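Uncharacterized protein (PDB 2NSF) probably catalyses the mycothiol-dependent isomerization of maleylpyruvate, using a zinc ion bound in its helical domain. Local coordinates at residues M21-L35 with G179-A191. Numbering follows the deposited sequence.
Sequences MTTFHDLPLEERLTL and GDIPEVILRTLAA. With SO4 (sulfate ion), chain D.
L35 divides its two methyls among three apolar residues: P182, just before helix 183-199, and V184 and I185 in its first turn. CD1 lies 3.7 Å from V184 CG1, while CD2 rests on the ring of P182 and on I185 CD1. A forked leucine suits this place because one side chain fills both directions. V184 is branched at CB and works the same way: with CG2 anti to its backbone N (CG1 at chi1 67°), it sends CG1 to L35 and CG2 toward L27 CD1, which meets it tip to tip at 3.9 Å. The F24 ring lies alongside I185, CD1 to CG1 4.1 Å, and R32 CG covers one face of the ring. The side chain of I185 lies about 13 Å from the zinc ion.

Beyond this apolar patch, T188 brings a single hydroxyl to the buried side of the helix. Held anti to the carbonyl carbon (chi1 -55°), it donates to V184 O one turn back, and F24 N donates to T188 OG1 in a nearly straight bond (2.8 Å, 168°), so a small side chain links the two backbones. Its methyl leans on H25, whose ring meets W159 edge-to-face.

At the polar edge of the contact, R187 NH2 reaches T22 O at 2.8 Å with the oxygen in the guanidinium plane; NE adds a weak bond. M21 CB covers one face of that group and V184 CA the other. NH1 forms a salt bridge with E183 OE2, though its hydrogen bond is weak in geometry; the carboxylate may help hold the guanidinium in place.

Apolar contacts thus join L35 of helix 29-49, and F24 and L27 before it, to the start of helix 183-199, while directional bonds to T22 O and F24 N probably set how the chain between them lies along that helix.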
loop_
_atom_site.group_PDB
_atom_site.type_symbol
_atom_site.label_atom_id
_atom_site.label_comp_id
_atom_site.label_asym_id
_atom_site.label_seq_id
_atom_site.Cartn_x
_atom_site.Cartn_y
_atom_site.Cartn_z
ATOM N N MET A 21 -4.316 -14.878 -15.255
ATOM C CA MET A 21 -3.615 -13.708 -14.664
ATOM C C MET A 21 -3.473 -13.825 -13.164
ATOM O O MET A 21 -4.401 -13.676 -12.344
ATOM C CB MET A 21 -4.214 -12.369 -15.011
ATOM C CG MET A 21 -5.057 -12.332 -16.255
ATOM S SD MET A 21 -6.752 -12.642 -15.762
ATOM C CE MET A 21 -7.274 -10.995 -15.176
ATOM N N THR A 22 -2.217 -14.037 -12.875
ATOM C CA THR A 22 -1.747 -14.279 -11.592
ATOM C C THR A 22 -1.622 -13.066 -10.666
ATOM O O THR A 22 -1.634 -11.899 -11.081
ATOM C CB THR A 22 -0.464 -15.199 -11.781
ATOM O OG1 THR A 22 0.460 -15.023 -10.734
ATOM C CG2 THR A 22 0.172 -14.958 -13.181
ATOM N N THR A 23 -1.641 -13.387 -9.380
ATOM C CA THR A 23 -1.563 -12.383 -8.350
ATOM C C THR A 23 -0.147 -12.317 -7.843
ATOM O O THR A 23 0.671 -13.204 -8.089
ATOM C CB THR A 23 -2.467 -12.719 -7.149
ATOM O OG1 THR A 23 -1.889 -13.801 -6.408
ATOM C CG2 THR A 23 -3.856 -13.113 -7.615
ATOM N N PHE A 24 0.119 -11.246 -7.117
ATOM C CA PHE A 24 1.419 -11.010 -6.532
ATOM C C PHE A 24 1.837 -12.220 -5.703
ATOM O O PHE A 24 2.992 -12.646 -5.729
ATOM C CB PHE A 24 1.329 -9.781 -5.633
ATOM C CG PHE A 24 2.638 -9.346 -5.064
ATOM C CD1 PHE A 24 3.438 -8.442 -5.747
ATOM C CD2 PHE A 24 3.076 -9.844 -3.842
ATOM C CE1 PHE A 24 4.664 -8.029 -5.215
ATOM C CE2 PHE A 24 4.295 -9.442 -3.302
ATOM C CZ PHE A 24 5.091 -8.535 -3.990
ATOM N N HIS A 25 0.879 -12.775 -4.971
ATOM C CA HIS A 25 1.137 -13.907 -4.091
ATOM C C HIS A 25 1.625 -15.187 -4.770
ATOM O O HIS A 25 2.370 -15.960 -4.164
ATOM C CB HIS A 25 -0.115 -14.194 -3.260
ATOM C CG HIS A 25 -0.672 -12.981 -2.578
ATOM N ND1 HIS A 25 0.068 -12.211 -1.705
ATOM C CD2 HIS A 25 -1.889 -12.394 -2.655
ATOM C CE1 HIS A 25 -0.668 -11.202 -1.277
ATOM N NE2 HIS A 25 -1.860 -11.288 -1.839
ATOM N N ASP A 26 1.221 -15.407 -6.019
ATOM C CA ASP A 26 1.623 -16.606 -6.762
ATOM C C ASP A 26 3.026 -16.474 -7.346
ATOM O O ASP A 26 3.608 -17.457 -7.808
ATOM C CB ASP A 26 0.658 -16.883 -7.919
ATOM C CG ASP A 26 -0.788 -16.945 -7.482
ATOM O OD1 ASP A 26 -1.103 -17.715 -6.545
ATOM O OD2 ASP A 26 -1.614 -16.227 -8.090
ATOM N N LEU A 27 3.561 -15.261 -7.341
ATOM C CA LEU A 27 4.886 -15.020 -7.893
ATOM C C LEU A 27 5.992 -15.609 -7.030
ATOM O O LEU A 27 5.838 -15.753 -5.814
ATOM C CB LEU A 27 5.133 -13.517 -8.043
ATOM C CG LEU A 27 4.187 -12.724 -8.943
ATOM C CD1 LEU A 27 4.533 -11.243 -8.866
ATOM C CD2 LEU A 27 4.298 -13.230 -10.371
ATOM N N PRO A 28 7.120 -15.984 -7.654
ATOM C CA PRO A 28 8.235 -16.545 -6.889
ATOM C C PRO A 28 8.759 -15.445 -5.967
ATOM O O PRO A 28 8.669 -14.262 -6.298
ATOM C CB PRO A 28 9.245 -16.915 -7.972
ATOM C CG PRO A 28 8.372 -17.244 -9.144
ATOM C CD PRO A 28 7.349 -16.135 -9.101
ATOM N N LEU A 29 9.299 -15.831 -4.817
ATOM C CA LEU A 29 9.821 -14.865 -3.857
ATOM C C LEU A 29 10.736 -13.812 -4.476
ATOM O O LEU A 29 10.600 -12.622 -4.192
ATOM C CB LEU A 29 10.562 -15.594 -2.735
ATOM C CG LEU A 29 9.788 -15.790 -1.427
ATOM C CD1 LEU A 29 10.393 -16.930 -0.623
ATOM C CD2 LEU A 29 9.812 -14.497 -0.635
ATOM N N GLU A 30 11.668 -14.242 -5.322
ATOM C CA GLU A 30 12.595 -13.308 -5.950
ATOM C C GLU A 30 11.902 -12.223 -6.763
ATOM O O GLU A 30 12.331 -11.070 -6.755
ATOM C CB GLU A 30 13.591 -14.054 -6.841
ATOM C CG GLU A 30 14.614 -14.868 -6.064
ATOM C CD GLU A 30 15.276 -14.068 -4.953
ATOM O OE1 GLU A 30 15.750 -12.938 -5.225
ATOM O OE2 GLU A 30 15.329 -14.568 -3.809
ATOM N N GLU A 31 10.838 -12.593 -7.469
ATOM C CA GLU A 31 10.104 -11.628 -8.273
ATOM C C GLU A 31 9.320 -10.665 -7.389
ATOM O O GLU A 31 9.126 -9.503 -7.746
ATOM C CB GLU A 31 9.179 -12.350 -9.256
ATOM C CG GLU A 31 9.916 -12.821 -10.511
ATOM C CD GLU A 31 9.127 -13.819 -11.337
ATOM O OE1 GLU A 31 7.977 -13.512 -11.714
ATOM O OE2 GLU A 31 9.672 -14.912 -11.613
ATOM N N ARG A 32 8.875 -11.145 -6.233
ATOM C CA ARG A 32 8.142 -10.286 -5.312
ATOM C C ARG A 32 9.106 -9.287 -4.680
ATOM O O ARG A 32 8.755 -8.129 -4.459
ATOM C CB ARG A 32 7.438 -11.125 -4.244
ATOM C CG ARG A 32 6.200 -11.837 -4.773
ATOM C CD ARG A 32 5.533 -12.680 -3.705
ATOM N NE ARG A 32 6.122 -14.011 -3.616
ATOM C CZ ARG A 32 5.927 -14.844 -2.600
ATOM N NH1 ARG A 32 5.163 -14.482 -1.577
ATOM N NH2 ARG A 32 6.488 -16.047 -2.613
ATOM N N LEU A 33 10.331 -9.734 -4.407
ATOM C CA LEU A 33 11.343 -8.857 -3.827
ATOM C C LEU A 33 11.708 -7.781 -4.848
ATOM O O LEU A 33 11.880 -6.612 -4.501
ATOM C CB LEU A 33 12.590 -9.657 -3.439
ATOM C CG LEU A 33 13.760 -8.846 -2.864
ATOM C CD1 LEU A 33 13.308 -8.078 -1.630
ATOM C CD2 LEU A 33 14.911 -9.782 -2.518
ATOM N N THR A 34 11.822 -8.174 -6.112
ATOM C CA THR A 34 12.152 -7.224 -7.162
ATOM C C THR A 34 11.073 -6.150 -7.276
ATOM O O THR A 34 11.375 -4.964 -7.412
ATOM C CB THR A 34 12.321 -7.938 -8.518
ATOM O OG1 THR A 34 13.443 -8.824 -8.436
ATOM C CG2 THR A 34 12.566 -6.927 -9.644
ATOM N N LEU A 35 9.813 -6.565 -7.216
ATOM C CA LEU A 35 8.709 -5.622 -7.308
ATOM C C LEU A 35 8.710 -4.643 -6.141
ATOM O O LEU A 35 8.395 -3.471 -6.315
ATOM C CB LEU A 35 7.368 -6.363 -7.372
ATOM C CG LEU A 35 6.979 -6.888 -8.761
ATOM C CD1 LEU A 35 5.761 -7.782 -8.641
ATOM C CD2 LEU A 35 6.699 -5.719 -9.700
ATOM N N GLY A 179 -1.118 4.452 -13.152
ATOM C CA GLY A 179 -0.745 3.842 -14.417
ATOM C C GLY A 179 0.688 3.344 -14.400
ATOM O O GLY A 179 1.057 2.464 -15.181
ATOM N N ASP A 180 1.500 3.906 -13.507
ATOM C CA ASP A 180 2.901 3.506 -13.369
ATOM C C ASP A 180 3.052 2.154 -12.679
ATOM O O ASP A 180 4.072 1.479 -12.820
ATOM C CB ASP A 180 3.688 4.532 -12.536
ATOM C CG ASP A 180 3.913 5.836 -13.262
ATOM O OD1 ASP A 180 4.023 5.817 -14.509
ATOM O OD2 ASP A 180 4.004 6.882 -12.580
ATOM N N ILE A 181 2.029 1.764 -11.928
ATOM C CA ILE A 181 2.074 0.523 -11.163
ATOM C C ILE A 181 1.910 -0.747 -11.983
ATOM O O ILE A 181 0.949 -0.883 -12.748
ATOM C CB ILE A 181 0.997 0.539 -10.059
ATOM C CG1 ILE A 181 1.165 1.796 -9.201
ATOM C CG2 ILE A 181 1.105 -0.716 -9.199
ATOM C CD1 ILE A 181 0.018 2.035 -8.233
ATOM N N PRO A 182 2.856 -1.695 -11.839
ATOM C CA PRO A 182 2.802 -2.963 -12.569
ATOM C C PRO A 182 1.426 -3.603 -12.426
ATOM O O PRO A 182 0.847 -3.636 -11.341
ATOM C CB PRO A 182 3.897 -3.787 -11.907
ATOM C CG PRO A 182 4.928 -2.747 -11.596
ATOM C CD PRO A 182 4.088 -1.612 -11.032
ATOM N N GLU A 183 0.909 -4.116 -13.535
ATOM C CA GLU A 183 -0.406 -4.731 -13.549
ATOM C C GLU A 183 -0.617 -5.819 -12.495
ATOM O O GLU A 183 -1.690 -5.904 -11.901
ATOM C CB GLU A 183 -0.681 -5.287 -14.944
ATOM C CG GLU A 183 -2.088 -5.802 -15.148
ATOM C CD GLU A 183 -2.333 -6.191 -16.590
ATOM O OE1 GLU A 183 -2.176 -5.317 -17.467
ATOM O OE2 GLU A 183 -2.677 -7.362 -16.846
ATOM N N VAL A 184 0.390 -6.655 -12.256
ATOM C CA VAL A 184 0.230 -7.717 -11.270
ATOM C C VAL A 184 -0.093 -7.123 -9.898
ATOM O O VAL A 184 -0.859 -7.703 -9.124
ATOM C CB VAL A 184 1.495 -8.620 -11.187
ATOM C CG1 VAL A 184 2.675 -7.840 -10.621
ATOM C CG2 VAL A 184 1.195 -9.853 -10.345
ATOM N N ILE A 185 0.465 -5.954 -9.605
ATOM C CA ILE A 185 0.192 -5.300 -8.334
ATOM C C ILE A 185 -1.204 -4.687 -8.346
ATOM O O ILE A 185 -1.936 -4.781 -7.362
ATOM C CB ILE A 185 1.257 -4.228 -8.022
ATOM C CG1 ILE A 185 2.572 -4.927 -7.651
ATOM C CG2 ILE A 185 0.786 -3.322 -6.883
ATOM C CD1 ILE A 185 3.740 -3.994 -7.474
ATOM N N LEU A 186 -1.587 -4.073 -9.463
ATOM C CA LEU A 186 -2.918 -3.479 -9.570
ATOM C C LEU A 186 -4.008 -4.551 -9.470
ATOM O O LEU A 186 -5.022 -4.353 -8.796
ATOM C CB LEU A 186 -3.067 -2.726 -10.899
ATOM C CG LEU A 186 -2.272 -1.425 -11.058
ATOM C CD1 LEU A 186 -2.523 -0.843 -12.440
ATOM C CD2 LEU A 186 -2.700 -0.426 -9.978
ATOM N N ARG A 187 -3.803 -5.682 -10.143
ATOM C CA ARG A 187 -4.784 -6.764 -10.105
ATOM C C ARG A 187 -4.943 -7.296 -8.688
ATOM O O ARG A 187 -6.056 -7.583 -8.244
ATOM C CB ARG A 187 -4.382 -7.918 -11.029
ATOM C CG ARG A 187 -4.499 -7.616 -12.516
ATOM C CD ARG A 187 -4.439 -8.907 -13.331
ATOM N NE ARG A 187 -3.250 -9.696 -13.020
ATOM C CZ ARG A 187 -2.116 -9.661 -13.712
ATOM N NH1 ARG A 187 -2.004 -8.876 -14.776
ATOM N NH2 ARG A 187 -1.085 -10.402 -13.334
ATOM N N THR A 188 -3.825 -7.430 -7.982
ATOM C CA THR A 188 -3.869 -7.933 -6.614
ATOM C C THR A 188 -4.566 -6.928 -5.698
ATOM O O THR A 188 -5.301 -7.317 -4.787
ATOM C CB THR A 188 -2.449 -8.241 -6.093
ATOM O OG1 THR A 188 -1.803 -9.151 -6.999
ATOM C CG2 THR A 188 -2.518 -8.899 -4.712
ATOM N N LEU A 189 -4.350 -5.636 -5.941
ATOM C CA LEU A 189 -4.996 -4.597 -5.142
ATOM C C LEU A 189 -6.507 -4.571 -5.375
ATOM O O LEU A 189 -7.288 -4.423 -4.433
ATOM C CB LEU A 189 -4.427 -3.212 -5.481
ATOM C CG LEU A 189 -3.060 -2.824 -4.921
ATOM C CD1 LEU A 189 -2.632 -1.472 -5.510
ATOM C CD2 LEU A 189 -3.139 -2.748 -3.397
ATOM N N ALA A 190 -6.923 -4.705 -6.629
ATOM C CA ALA A 190 -8.350 -4.689 -6.934
ATOM C C ALA A 190 -9.053 -5.817 -6.188
ATOM O O ALA A 190 -10.129 -5.625 -5.611
ATOM C CB ALA A 190 -8.568 -4.836 -8.432
ATOM N N ALA A 191 -8.445 -6.998 -6.208
ATOM C CA ALA A 191 -9.003 -8.161 -5.531
ATOM C C ALA A 191 -8.980 -7.983 -4.019
ATOM O O ALA A 191 -9.978 -8.219 -3.342
ATOM C CB ALA A 191 -8.225 -9.415 -5.915
HETATM S S SO4 D . -3.951 7.587 -13.336
HETATM O O1 SO4 D . -3.406 8.949 -13.534
HETATM O O2 SO4 D . -2.929 6.520 -13.328
HETATM O O3 SO4 D . -4.941 7.484 -12.248
HETATM O O4 SO4 D . -4.724 7.336 -14.538
#